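Alpha-amylase (Eisenia fetida, PDB 6M4K) probably catalyses the endohydrolysis of alpha-1,4-glucosidic linkages in starch-like polysaccharides, as a cold-active, calcium-binding amylase of glycosyl hydrolase family 13. Local coordinates at residues V297-H302 against I327-E332. Numbering follows the deposited sequence.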
loop_
_atom_site.group_PDB
_atom_site.type_symbol
_atom_site.label_atom_id
_atom_site.label_comp_id
_atom_site.label_asym_id
_atom_site.label_seq_id
_atom_site.Cartn_x
_atom_site.Cartn_y
_atom_site.Cartn_z
ATOM N N VAL A 297 2.812 -6.225 1.050
ATOM C CA VAL A 297 3.388 -5.742 2.299
ATOM C C VAL A 297 3.619 -4.236 2.210
ATOM O O VAL A 297 3.748 -3.658 1.129
ATOM C CB VAL A 297 4.682 -6.495 2.704
ATOM C CG1 VAL A 297 4.420 -7.997 2.766
ATOM C CG2 VAL A 297 5.820 -6.217 1.737
ATOM N N PHE A 298 3.677 -3.607 3.384
ATOM C CA PHE A 298 3.711 -2.147 3.486
ATOM C C PHE A 298 3.924 -1.780 4.947
ATOM O O PHE A 298 3.496 -2.505 5.851
ATOM C CB PHE A 298 2.399 -1.510 2.963
ATOM C CG PHE A 298 1.163 -2.126 3.557
ATOM C CD1 PHE A 298 0.652 -3.307 3.033
ATOM C CD2 PHE A 298 0.533 -1.571 4.665
ATOM C CE1 PHE A 298 -0.459 -3.922 3.594
ATOM C CE2 PHE A 298 -0.603 -2.176 5.217
ATOM C CZ PHE A 298 -1.092 -3.359 4.680
ATOM N N ILE A 299 4.578 -0.635 5.171
ATOM C CA ILE A 299 4.785 -0.157 6.537
ATOM C C ILE A 299 3.503 0.437 7.110
ATOM O O ILE A 299 3.135 0.154 8.261
ATOM C CB ILE A 299 5.969 0.824 6.593
ATOM C CG1 ILE A 299 7.248 0.121 6.115
ATOM C CG2 ILE A 299 6.139 1.407 8.009
ATOM C CD1 ILE A 299 7.582 -1.187 6.842
ATOM N N ASP A 300 2.814 1.268 6.324
ATOM C CA ASP A 300 1.553 1.866 6.740
ATOM C C ASP A 300 0.643 1.979 5.528
ATOM O O ASP A 300 1.090 1.878 4.383
ATOM C CB ASP A 300 1.727 3.233 7.464
ATOM C CG ASP A 300 2.247 4.344 6.561
ATOM O OD1 ASP A 300 2.979 4.076 5.583
ATOM O OD2 ASP A 300 1.949 5.532 6.861
ATOM N N ASN A 301 -0.649 2.175 5.790
ATOM C CA ASN A 301 -1.626 2.486 4.753
ATOM C C ASN A 301 -2.453 3.694 5.199
ATOM O O ASN A 301 -2.218 4.284 6.267
ATOM C CB ASN A 301 -2.475 1.262 4.360
ATOM C CG ASN A 301 -3.566 0.936 5.366
ATOM O OD1 ASN A 301 -3.597 1.480 6.476
ATOM N ND2 ASN A 301 -4.479 0.042 4.979
ATOM N N HIS A 302 -3.444 4.054 4.385
ATOM C CA HIS A 302 -4.189 5.281 4.642
ATOM C C HIS A 302 -5.034 5.172 5.903
ATOM O O HIS A 302 -5.292 6.185 6.569
ATOM C CB HIS A 302 -5.038 5.631 3.415
ATOM C CG HIS A 302 -6.114 4.636 3.114
ATOM N ND1 HIS A 302 -5.894 3.485 2.386
ATOM C CD2 HIS A 302 -7.427 4.628 3.446
ATOM C CE1 HIS A 302 -7.025 2.808 2.290
ATOM N NE2 HIS A 302 -7.966 3.476 2.930
ATOM N N ILE A 327 13.853 3.849 8.456
ATOM C CA ILE A 327 14.554 2.622 8.829
ATOM C C ILE A 327 13.710 1.401 8.478
ATOM O O ILE A 327 14.192 0.441 7.865
ATOM C CB ILE A 327 14.925 2.643 10.321
ATOM C CG1 ILE A 327 15.973 3.723 10.586
ATOM C CG2 ILE A 327 15.444 1.275 10.750
ATOM C CD1 ILE A 327 16.216 3.975 12.071
ATOM N N ALA A 328 12.443 1.414 8.887
ATOM C CA ALA A 328 11.559 0.284 8.614
ATOM C C ALA A 328 11.383 0.070 7.115
ATOM O O ALA A 328 11.380 -1.074 6.644
ATOM C CB ALA A 328 10.203 0.524 9.275
ATOM N N THR A 329 11.208 1.156 6.356
ATOM C CA THR A 329 11.024 1.036 4.911
ATOM C C THR A 329 12.295 0.530 4.243
ATOM O O THR A 329 12.233 -0.307 3.334
ATOM C CB THR A 329 10.577 2.378 4.315
ATOM O OG1 THR A 329 9.354 2.806 4.931
ATOM C CG2 THR A 329 10.356 2.241 2.811
ATOM N N ALA A 330 13.459 1.009 4.686
ATOM C CA ALA A 330 14.708 0.526 4.110
ATOM C C ALA A 330 14.869 -0.967 4.340
ATOM O O ALA A 330 15.259 -1.707 3.431
ATOM C CB ALA A 330 15.895 1.286 4.702
ATOM N N PHE A 331 14.601 -1.430 5.563
ATOM C CA PHE A 331 14.640 -2.864 5.815
ATOM C C PHE A 331 13.696 -3.614 4.883
ATOM O O PHE A 331 14.085 -4.610 4.260
ATOM C CB PHE A 331 14.316 -3.189 7.277
ATOM C CG PHE A 331 14.285 -4.666 7.532
ATOM C CD1 PHE A 331 15.464 -5.365 7.723
ATOM C CD2 PHE A 331 13.087 -5.367 7.504
ATOM C CE1 PHE A 331 15.453 -6.729 7.917
ATOM C CE2 PHE A 331 13.072 -6.744 7.677
ATOM C CZ PHE A 331 14.255 -7.421 7.892
ATOM N N GLU A 332 12.445 -3.163 4.799
ATOM C CA GLU A 332 11.447 -3.850 3.980
ATOM C C GLU A 332 11.886 -3.945 2.522
ATOM O O GLU A 332 11.664 -4.970 1.864
ATOM C CB GLU A 332 10.122 -3.105 4.116
ATOM C CG GLU A 332 9.100 -3.371 3.045
ATOM C CD GLU A 332 7.966 -2.396 3.159
ATOM O OE1 GLU A 332 6.968 -2.757 3.782
ATOM O OE2 GLU A 332 8.106 -1.253 2.646
HETATM O O HOH W 1 5.976 0.287 2.743
#
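Ile299 lays its CG1-CD1 arm alongside the carboxylate end of Glu332, the two side chains overlapping as they reach out from facing backbones. Ile299 CD1 lies 3.5 Å from Glu332 OE1. Ile299 CD1 also reaches the helix, 4.0 Å from Ala328 CB, and meets the backbone oxygen of Ala328. Ile299 CG1 sits beside Thr329 OG1 at 3.6 Å, a van der Waals contact; the hydroxyl itself is hydrogen-bonded to Tyr325 O, one turn back. In Glu332, CG stands anti to the backbone N (chi1 161°) and the chain runs on extended, which carries the carboxylate across to the backbone of the loop. There Glu332 OE1 comes 3.3 Å from Phe298 CA. It also lies close to the amides of Phe298 and Ile299, but the angles are too poor for bonding. It is hydrogen-bonded to His261 NE2, from helix 259-270. Glu332 OE2 is hydrogen-bonded to a water 2.6 Å away, and this water accepts from Ile299 N at 2.9 Å. An alanine in place of Glu332 would probably leave His261 without this partner and the water without an anchor on the helix. The contact joins the loop that follows barrel strand 295-297 to helix 322-334, which leads on to strand 339-344, so it belongs to a beta-alpha-beta crossover of the TIM barrel. The carboxylate is buried, with Ile299 against it and with His261 and the water each bonded to one oxygen; if Glu332 is ionised, its charge would probably favour protonation of His261.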